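PDB 3OYO: hemopexin fold protein CP4, which is of uncertain function but forms a four-bladed beta-propeller of the hemopexin fold, from cow pea seeds, with calcium bound in its central channel. Local coordinates for residues Ala6-Ser11 against Asp63-Thr68; Val25-Thr30 against Asp214-Leu219; Ile118-Arg123 against Asp172-Ser177. All blocks are in the same frame, centred on the assembly; numbering follows the deposited sequence.

Contact 1: Ala6-Ser11 against Asp63-Thr68; sequences AAFRSS and DCSFHT. With CA (calcium ion), chain C.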
loop_
_atom_site.group_PDB
_atom_site.type_symbol
_atom_site.label_atom_id
_atom_site.label_comp_id
_atom_site.label_asym_id
_atom_site.label_seq_id
_atom_site.Cartn_x
_atom_site.Cartn_y
_atom_site.Cartn_z
ATOM N N ALA A 6 -5.050 -3.372 0.609
ATOM C CA ALA A 6 -3.606 -3.054 0.693
ATOM C C ALA A 6 -2.950 -3.447 -0.598
ATOM O O ALA A 6 -3.459 -4.310 -1.310
ATOM C CB ALA A 6 -2.969 -3.795 1.883
ATOM N N ALA A 7 -1.816 -2.828 -0.918
ATOM C CA ALA A 7 -1.126 -3.108 -2.183
ATOM C C ALA A 7 0.315 -2.692 -2.066
ATOM O O ALA A 7 0.618 -1.714 -1.399
ATOM C CB ALA A 7 -1.783 -2.311 -3.325
ATOM N N PHE A 8 1.223 -3.440 -2.687
ATOM C CA PHE A 8 2.612 -3.039 -2.704
ATOM C C PHE A 8 3.244 -3.608 -3.949
ATOM O O PHE A 8 2.922 -4.726 -4.417
ATOM C CB PHE A 8 3.385 -3.411 -1.403
ATOM C CG PHE A 8 3.761 -4.884 -1.260
ATOM C CD1 PHE A 8 2.977 -5.759 -0.481
ATOM C CD2 PHE A 8 4.922 -5.378 -1.834
ATOM C CE1 PHE A 8 3.358 -7.098 -0.286
ATOM C CE2 PHE A 8 5.310 -6.721 -1.686
ATOM C CZ PHE A 8 4.517 -7.598 -0.907
ATOM N N ARG A 9 4.173 -2.855 -4.498
ATOM C CA ARG A 9 4.749 -3.323 -5.719
ATOM C C ARG A 9 5.907 -4.236 -5.441
ATOM O O ARG A 9 6.667 -4.044 -4.475
ATOM C CB ARG A 9 5.128 -2.172 -6.623
ATOM C CG ARG A 9 6.422 -1.530 -6.306
ATOM C CD ARG A 9 6.825 -0.860 -7.567
ATOM N NE ARG A 9 8.183 -0.358 -7.549
ATOM C CZ ARG A 9 8.687 0.482 -6.654
ATOM N NH1 ARG A 9 7.992 0.896 -5.589
ATOM N NH2 ARG A 9 9.936 0.882 -6.805
ATOM N N SER A 10 6.010 -5.239 -6.300
ATOM C CA SER A 10 7.036 -6.255 -6.205
ATOM C C SER A 10 8.434 -5.832 -6.704
ATOM O O SER A 10 8.612 -4.823 -7.414
ATOM C CB SER A 10 6.601 -7.474 -6.986
ATOM O OG SER A 10 7.649 -8.432 -6.997
ATOM N N SER A 11 9.414 -6.656 -6.311
ATOM C CA SER A 11 10.768 -6.551 -6.825
ATOM C C SER A 11 10.738 -7.020 -8.284
ATOM O O SER A 11 11.586 -6.621 -9.074
ATOM C CB SER A 11 11.741 -7.406 -5.996
ATOM O OG SER A 11 11.216 -8.702 -5.781
ATOM N N ASP A 63 -3.993 -4.920 5.958
ATOM C CA ASP A 63 -4.813 -3.722 5.678
ATOM C C ASP A 63 -3.942 -2.512 5.267
ATOM O O ASP A 63 -4.432 -1.417 5.153
ATOM C CB ASP A 63 -5.658 -3.360 6.919
ATOM C CG ASP A 63 -4.809 -3.029 8.142
ATOM O OD1 ASP A 63 -3.563 -2.838 8.040
ATOM O OD2 ASP A 63 -5.393 -2.929 9.252
ATOM N N CYS A 64 -2.636 -2.719 5.073
ATOM C CA CYS A 64 -1.742 -1.636 4.675
ATOM C C CYS A 64 -0.402 -2.256 4.441
ATOM O O CYS A 64 -0.046 -3.191 5.120
ATOM C CB CYS A 64 -1.654 -0.516 5.746
ATOM S SG CYS A 64 -0.477 0.806 5.371
ATOM N N SER A 65 0.347 -1.765 3.466
ATOM C CA SER A 65 1.667 -2.296 3.154
ATOM C C SER A 65 2.410 -1.327 2.220
ATOM O O SER A 65 1.819 -0.549 1.524
ATOM C CB SER A 65 1.560 -3.681 2.477
ATOM O OG SER A 65 0.738 -3.569 1.335
ATOM N N PHE A 66 3.717 -1.359 2.245
ATOM C CA PHE A 66 4.503 -0.599 1.299
ATOM C C PHE A 66 5.808 -1.327 0.981
ATOM O O PHE A 66 6.354 -2.063 1.791
ATOM C CB PHE A 66 4.760 0.867 1.731
ATOM C CG PHE A 66 5.438 1.021 3.083
ATOM C CD1 PHE A 66 4.673 1.186 4.241
ATOM C CD2 PHE A 66 6.856 1.050 3.198
ATOM C CE1 PHE A 66 5.286 1.372 5.490
ATOM C CE2 PHE A 66 7.480 1.239 4.445
ATOM C CZ PHE A 66 6.683 1.424 5.597
ATOM N N HIS A 67 6.266 -1.107 -0.239
ATOM C CA HIS A 67 7.516 -1.645 -0.729
ATOM C C HIS A 67 8.637 -0.791 -0.155
ATOM O O HIS A 67 8.516 0.461 -0.064
ATOM C CB HIS A 67 7.489 -1.558 -2.273
ATOM C CG HIS A 67 8.823 -1.678 -2.927
ATOM N ND1 HIS A 67 9.753 -0.662 -2.913
ATOM C CD2 HIS A 67 9.366 -2.676 -3.665
ATOM C CE1 HIS A 67 10.825 -1.038 -3.577
ATOM N NE2 HIS A 67 10.616 -2.255 -4.050
ATOM N N THR A 68 9.746 -1.430 0.197
ATOM C CA THR A 68 10.935 -0.672 0.670
ATOM C C THR A 68 12.071 -0.793 -0.335
ATOM O O THR A 68 12.357 0.153 -1.074
ATOM C CB THR A 68 11.441 -1.177 2.040
ATOM O OG1 THR A 68 11.738 -2.587 1.942
ATOM C CG2 THR A 68 10.433 -0.881 3.155
HETATM CA CA CA C . -6.301 -0.283 4.006
#
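Arg9 lays its guanidinium on the imidazole of His67. The two group centres are 4.0 Å apart and the planes are tilted by 29°. This stack lies where two innermost strands of a four-bladed hemopexin propeller run side by side along the central channel. Strands 6-9 and 64-67 are almost parallel, at 8°. Their axes come within 5.3 Å, yet no backbone hydrogen bond joins them. Each strand pairs instead within its own blade, Phe8 with Tyr17 and Phe66 with Tyr74. Side chains therefore make the join.

The Arg9 chain is extended from CG to NE and carries the guanidinium over one face of the ring. NH1 of Arg9 is the guanidinium atom nearest the ring, 3.6 Å from ND1 of His67, and lies toward the ring's rim. The positive charge on this face would probably favour a neutral imidazole. His67 has CG anti to its backbone N (chi1 163°), which also brings the ring against the Arg9 backbone. There the Arg9 carbonyl O is 3.1 Å from CD2 of His67, so one residue meets the imidazole twice, its guanidinium over a face and its carbonyl O near the ring plane.

Nearer the start of the strands, Ser65 points its side chain toward 6-9. Its OG gives a weak hydrogen bond of 3.3 Å to Ala7 O. The same OG meets the edge of the Phe8 ring, 3.6 Å from CD1 of Phe8, while the ring leads off to pack on Tyr17. Ala6 presses its methyl on the neighbouring backbone, with CB 3.4 Å from Cys64 N. At this end the chain reaches the ion in the channel, which also binds the carbonyls of Asn5, Asp119 and Asp172. Asp63 contributes its own main-chain O, 2.5 Å from the calcium.

Contact 2: Val25-Thr30 against Asp214-Leu219; sequences VRLHYT and DGWPVL
The backbones of 25-30 and 214-219 stay well apart, with the nearest CA atoms, those of Tyr29 and Trp216, 9.0 Å from each other. Side chains alone bridge the gap, and no hydrogen bond crosses it. Alternate residues of the strand, Val25, Leu27 and Tyr29, point toward the second segment. That segment leaves its helix at Trp216 and then makes a 3-10 turn, closed by a 2.9 Å bond from Leu219 N to Trp216 O. Trp216, with Val218 and Leu219 of the turn, meets the strand.

Leu27 is the middle of the contact. Its CG stands anti to the carbonyl carbon (chi1 -49°), and its two methyl groups fork to different partners. CD1 of Leu27 rests by the benzo part of the indole, 3.7 Å from CE3 of Trp216. CD2 of Leu27 meets CD2 of Leu219 at 4.1 Å. Val218 touches the same fork more loosely, its CG1 being 4.4 Å from Leu27 CD1.

On one side of Leu27, the CB of Tyr29 packs 3.9 Å from CZ3 of Trp216. On the other, Val25 CG2 lies 4.3 Å from Leu219 CD2. The touching groups are all apolar, and the Tyr29 hydroxyl is hydrogen-bonded to ND1 of His178.

The contact joins the first blade of the four-bladed propeller to the chain that follows the last, where the ring of blades closes. Trp216 is wedged edge-to-face among Phe18 of the first sheet and Tyr184 and Tyr191 of the last. Strand 23-28 lies between strands 15-20 and 37-44, while helix 212-215 directly follows strand 205-211.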
loop_
_atom_site.group_PDB
_atom_site.type_symbol
_atom_site.label_atom_id
_atom_site.label_comp_id
_atom_site.label_asym_id
_atom_site.label_seq_id
_atom_site.Cartn_x
_atom_site.Cartn_y
_atom_site.Cartn_z
ATOM N N VAL A 25 -3.915 -11.421 -4.548
ATOM C CA VAL A 25 -3.585 -11.816 -5.934
ATOM C C VAL A 25 -2.295 -11.110 -6.260
ATOM O O VAL A 25 -1.953 -10.096 -5.635
ATOM C CB VAL A 25 -4.692 -11.421 -6.957
ATOM C CG1 VAL A 25 -5.984 -12.183 -6.648
ATOM C CG2 VAL A 25 -4.964 -9.907 -6.957
ATOM N N ARG A 26 -1.568 -11.666 -7.207
ATOM C CA ARG A 26 -0.375 -11.038 -7.718
ATOM C C ARG A 26 -0.651 -10.749 -9.184
ATOM O O ARG A 26 -0.986 -11.654 -9.936
ATOM C CB ARG A 26 0.842 -11.978 -7.574
ATOM C CG ARG A 26 2.112 -11.427 -8.147
ATOM C CD ARG A 26 3.259 -12.384 -7.909
ATOM N NE ARG A 26 2.935 -13.707 -8.443
ATOM C CZ ARG A 26 3.584 -14.257 -9.447
ATOM N NH1 ARG A 26 4.630 -13.612 -9.976
ATOM N NH2 ARG A 26 3.231 -15.462 -9.885
ATOM N N LEU A 27 -0.484 -9.485 -9.586
ATOM C CA LEU A 27 -0.768 -9.070 -10.960
ATOM C C LEU A 27 0.441 -8.550 -11.712
ATOM O O LEU A 27 1.350 -7.947 -11.131
ATOM C CB LEU A 27 -1.814 -7.968 -11.060
ATOM C CG LEU A 27 -3.172 -7.884 -10.400
ATOM C CD1 LEU A 27 -3.923 -6.806 -11.131
ATOM C CD2 LEU A 27 -3.945 -9.228 -10.433
ATOM N N HIS A 28 0.412 -8.765 -13.025
ATOM C CA HIS A 28 1.340 -8.112 -13.905
ATOM C C HIS A 28 0.513 -6.991 -14.531
ATOM O O HIS A 28 -0.609 -7.203 -15.007
ATOM C CB HIS A 28 1.872 -9.067 -14.980
ATOM C CG HIS A 28 2.620 -8.359 -16.063
ATOM N ND1 HIS A 28 3.929 -7.964 -15.915
ATOM C CD2 HIS A 28 2.231 -7.931 -17.288
ATOM C CE1 HIS A 28 4.315 -7.315 -16.996
ATOM N NE2 HIS A 28 3.307 -7.289 -17.847
ATOM N N TYR A 29 1.042 -5.775 -14.511
ATOM C CA TYR A 29 0.279 -4.659 -15.031
ATOM C C TYR A 29 1.090 -3.890 -16.076
ATOM O O TYR A 29 2.318 -4.015 -16.166
ATOM C CB TYR A 29 -0.211 -3.777 -13.862
ATOM C CG TYR A 29 0.903 -3.066 -13.096
ATOM C CD1 TYR A 29 1.801 -3.788 -12.287
ATOM C CD2 TYR A 29 1.068 -1.676 -13.205
ATOM C CE1 TYR A 29 2.830 -3.142 -11.600
ATOM C CE2 TYR A 29 2.088 -1.022 -12.510
ATOM C CZ TYR A 29 2.970 -1.755 -11.739
ATOM O OH TYR A 29 3.991 -1.118 -11.098
ATOM N N THR A 30 0.369 -3.107 -16.875
ATOM C CA THR A 30 0.952 -2.295 -17.932
ATOM C C THR A 30 0.276 -0.958 -17.919
ATOM O O THR A 30 -0.868 -0.839 -18.368
ATOM C CB THR A 30 0.808 -2.926 -19.346
ATOM O OG1 THR A 30 1.397 -4.237 -19.328
ATOM C CG2 THR A 30 1.588 -2.029 -20.387
ATOM N N ASP A 214 -13.249 -1.364 -13.745
ATOM C CA ASP A 214 -13.104 -0.891 -15.120
ATOM C C ASP A 214 -11.670 -0.601 -15.482
ATOM O O ASP A 214 -11.270 -0.767 -16.636
ATOM C CB ASP A 214 -13.948 0.380 -15.354
ATOM C CG ASP A 214 -15.412 0.091 -15.346
ATOM O OD1 ASP A 214 -15.802 -0.987 -15.821
ATOM O OD2 ASP A 214 -16.191 0.913 -14.853
ATOM N N GLY A 215 -10.890 -0.149 -14.516
ATOM C CA GLY A 215 -9.480 0.105 -14.757
ATOM C C GLY A 215 -8.670 -1.166 -14.701
ATOM O O GLY A 215 -7.652 -1.258 -15.350
ATOM N N TRP A 216 -9.161 -2.141 -13.929
ATOM C CA TRP A 216 -8.501 -3.444 -13.759
ATOM C C TRP A 216 -9.554 -4.531 -13.993
ATOM O O TRP A 216 -9.843 -5.321 -13.060
ATOM C CB TRP A 216 -7.913 -3.598 -12.323
ATOM C CG TRP A 216 -7.119 -2.412 -11.841
ATOM C CD1 TRP A 216 -7.612 -1.188 -11.459
ATOM C CD2 TRP A 216 -5.695 -2.325 -11.709
ATOM N NE1 TRP A 216 -6.593 -0.358 -11.105
ATOM C CE2 TRP A 216 -5.402 -1.018 -11.236
ATOM C CE3 TRP A 216 -4.641 -3.223 -11.922
ATOM C CZ2 TRP A 216 -4.099 -0.580 -10.984
ATOM C CZ3 TRP A 216 -3.320 -2.780 -11.675
ATOM C CH2 TRP A 216 -3.069 -1.471 -11.210
ATOM N N PRO A 217 -10.137 -4.571 -15.229
ATOM C CA PRO A 217 -11.243 -5.482 -15.581
ATOM C C PRO A 217 -10.955 -6.945 -15.246
ATOM O O PRO A 217 -11.891 -7.700 -14.969
ATOM C CB PRO A 217 -11.398 -5.287 -17.107
ATOM C CG PRO A 217 -10.078 -4.749 -17.544
ATOM C CD PRO A 217 -9.679 -3.824 -16.424
ATOM N N VAL A 218 -9.669 -7.334 -15.247
ATOM C CA VAL A 218 -9.280 -8.702 -14.884
ATOM C C VAL A 218 -9.719 -9.096 -13.465
ATOM O O VAL A 218 -9.727 -10.277 -13.134
ATOM C CB VAL A 218 -7.760 -8.973 -15.097
ATOM C CG1 VAL A 218 -6.910 -8.499 -13.878
ATOM C CG2 VAL A 218 -7.502 -10.408 -15.383
ATOM N N LEU A 219 -10.121 -8.135 -12.633
ATOM C CA LEU A 219 -10.508 -8.491 -11.259
ATOM C C LEU A 219 -11.989 -8.837 -11.222
ATOM O O LEU A 219 -12.515 -9.364 -10.225
ATOM C CB LEU A 219 -10.164 -7.356 -10.271
ATOM C CG LEU A 219 -8.684 -6.990 -10.095
ATOM C CD1 LEU A 219 -8.625 -5.913 -9.082
ATOM C CD2 LEU A 219 -7.819 -8.200 -9.707
#

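Contact 3: Ile118-Arg123 against Asp172-Ser177; sequences IDSAFR and DACFAS. With CA (calcium ion), chain C.
Asp119 and Asp172 meet through their main-chain carbonyls at the calcium of the hemopexin propeller. Asp119 O is 2.4 Å and Asp172 O 2.5 Å from the ion, with Asn5 and Asp63 completing the protein ligands. The two oxygens are 3.3 Å from each other, and the shared ion probably offsets the repulsion between them.

From here strands 120-123 and 173-176, the innermost strands of two blades, run along the channel almost parallel, at 6°. No hydrogen bond links them. The packing is tight at the start, with Ser120 CB only 3.4 Å from Ala173 CA. Cys174 then points its side chain across. Its SG lies in the plane of the Phe122 ring, at the edge, 5.1 Å from the centroid. This is a sulfur-aromatic contact. With chi1 46° the SG sits between the backbone N and carbonyl carbon of Cys174, which directs it across to the ring edge. The same SG is 3.6 Å from Ser120 OG, which is hydrogen-bonded to Ile171 O. At the far end Ala176 CB lies 3.2 Å from Arg123 O.

Each strand is held by its own blade. Classic beta bulges put Asp119 and Ser120 against Phe133, and Asp172 and Ala173 against Phe186. The carboxylates do not bind the ion; each is hydrogen-bonded to a backbone N of its own blade: Asp119 OD2 to Gly135 N, and Asp172 OD2 to Gly188 N.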
loop_
_atom_site.group_PDB
_atom_site.type_symbol
_atom_site.label_atom_id
_atom_site.label_comp_id
_atom_site.label_asym_id
_atom_site.label_seq_id
_atom_site.Cartn_x
_atom_site.Cartn_y
_atom_site.Cartn_z
ATOM N N ILE A 118 -2.957 1.971 10.275
ATOM C CA ILE A 118 -2.633 2.819 9.137
ATOM C C ILE A 118 -3.477 2.393 7.947
ATOM O O ILE A 118 -3.477 1.217 7.577
ATOM C CB ILE A 118 -1.121 2.706 8.755
ATOM C CG1 ILE A 118 -0.312 3.174 9.974
ATOM C CG2 ILE A 118 -0.842 3.630 7.535
ATOM C CD1 ILE A 118 1.208 3.207 9.856
ATOM N N ASP A 119 -4.228 3.340 7.382
ATOM C CA ASP A 119 -5.087 3.023 6.232
ATOM C C ASP A 119 -4.327 2.494 5.015
ATOM O O ASP A 119 -4.700 1.492 4.473
ATOM C CB ASP A 119 -5.871 4.247 5.811
ATOM C CG ASP A 119 -6.927 4.616 6.827
ATOM O OD1 ASP A 119 -7.240 3.785 7.696
ATOM O OD2 ASP A 119 -7.409 5.738 6.776
ATOM N N SER A 120 -3.287 3.209 4.566
ATOM C CA SER A 120 -2.547 2.768 3.383
ATOM C C SER A 120 -1.204 3.531 3.397
ATOM O O SER A 120 -0.938 4.308 4.313
ATOM C CB SER A 120 -3.334 3.080 2.072
ATOM O OG SER A 120 -3.705 4.451 2.089
ATOM N N ALA A 121 -0.368 3.268 2.408
ATOM C CA ALA A 121 0.982 3.886 2.329
ATOM C C ALA A 121 1.617 3.516 0.975
ATOM O O ALA A 121 1.342 2.437 0.427
ATOM C CB ALA A 121 1.860 3.340 3.494
ATOM N N PHE A 122 2.446 4.399 0.410
ATOM C CA PHE A 122 3.157 4.036 -0.787
ATOM C C PHE A 122 4.592 4.542 -0.699
ATOM O O PHE A 122 4.891 5.549 -0.044
ATOM C CB PHE A 122 2.451 4.474 -2.096
ATOM C CG PHE A 122 2.433 5.964 -2.326
ATOM C CD1 PHE A 122 1.359 6.750 -1.869
ATOM C CD2 PHE A 122 3.499 6.596 -2.984
ATOM C CE1 PHE A 122 1.376 8.117 -2.087
ATOM C CE2 PHE A 122 3.506 7.972 -3.198
ATOM C CZ PHE A 122 2.445 8.739 -2.731
ATOM N N ARG A 123 5.469 3.821 -1.371
ATOM C CA ARG A 123 6.892 4.182 -1.459
ATOM C C ARG A 123 7.157 5.445 -2.286
ATOM O O ARG A 123 6.738 5.536 -3.439
ATOM C CB ARG A 123 7.653 3.016 -2.102
ATOM C CG ARG A 123 9.151 3.236 -2.198
ATOM C CD ARG A 123 9.816 3.250 -0.835
ATOM N NE ARG A 123 11.243 2.908 -0.906
ATOM C CZ ARG A 123 12.219 3.792 -1.108
ATOM N NH1 ARG A 123 11.921 5.093 -1.304
ATOM N NH2 ARG A 123 13.499 3.375 -1.121
ATOM N N ASP A 172 -7.982 3.998 1.021
ATOM C CA ASP A 172 -8.009 2.599 1.399
ATOM C C ASP A 172 -6.765 1.817 1.040
ATOM O O ASP A 172 -6.399 0.907 1.752
ATOM C CB ASP A 172 -9.237 1.885 0.836
ATOM C CG ASP A 172 -10.497 2.260 1.551
ATOM O OD1 ASP A 172 -10.493 2.362 2.793
ATOM O OD2 ASP A 172 -11.527 2.434 0.891
ATOM N N ALA A 173 -6.137 2.112 -0.089
ATOM C CA ALA A 173 -4.938 1.401 -0.474
ATOM C C ALA A 173 -4.247 2.199 -1.541
ATOM O O ALA A 173 -4.886 3.066 -2.167
ATOM C CB ALA A 173 -5.241 -0.043 -0.982
ATOM N N CYS A 174 -2.957 1.919 -1.746
ATOM C CA CYS A 174 -2.182 2.602 -2.788
ATOM C C CYS A 174 -0.860 1.913 -2.927
ATOM O O CYS A 174 -0.485 1.157 -2.045
ATOM C CB CYS A 174 -1.962 4.085 -2.444
ATOM S SG CYS A 174 -1.442 4.473 -0.774
ATOM N N PHE A 175 -0.180 2.120 -4.040
ATOM C CA PHE A 175 1.165 1.592 -4.249
ATOM C C PHE A 175 1.952 2.441 -5.249
ATOM O O PHE A 175 1.372 3.143 -6.088
ATOM C CB PHE A 175 1.142 0.121 -4.701
ATOM C CG PHE A 175 0.637 -0.095 -6.122
ATOM C CD1 PHE A 175 -0.710 0.011 -6.427
ATOM C CD2 PHE A 175 1.544 -0.426 -7.149
ATOM C CE1 PHE A 175 -1.132 -0.213 -7.708
ATOM C CE2 PHE A 175 1.145 -0.638 -8.419
ATOM C CZ PHE A 175 -0.189 -0.516 -8.729
ATOM N N ALA A 176 3.281 2.375 -5.145
ATOM C CA ALA A 176 4.145 3.098 -6.065
ATOM C C ALA A 176 4.316 2.282 -7.337
ATOM O O ALA A 176 4.661 1.105 -7.273
ATOM C CB ALA A 176 5.498 3.347 -5.431
ATOM N N SER A 177 4.061 2.897 -8.482
ATOM C CA SER A 177 4.177 2.190 -9.756
ATOM C C SER A 177 5.671 1.964 -10.097
ATOM O O SER A 177 6.543 2.724 -9.636
ATOM C CB SER A 177 3.480 2.985 -10.870
ATOM O OG SER A 177 3.575 2.324 -12.138
HETATM CA CA CA C . -6.301 -0.283 4.006
#

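Contacts 1 and 3 are core contacts around the central channel. Each joins the innermost strands of two blades, and both supply carbonyls to one calcium ion. They also touch directly: Arg123 NE is probably hydrogen-bonded to Thr68 O. Contact 2 is buried too, but lies farther out, its centre about 15 Å from that of contact 1. It shares the first sheet with contact 1 through a different strand. Chemistry follows place. Near the axis there are metal-bound carbonyls, a guanidinium stack and a thiol beside a ring. In contact 2 only apolar groups meet. Its Trp216 and Tyr29 still reach inward to Phe175, tying it to contact 3.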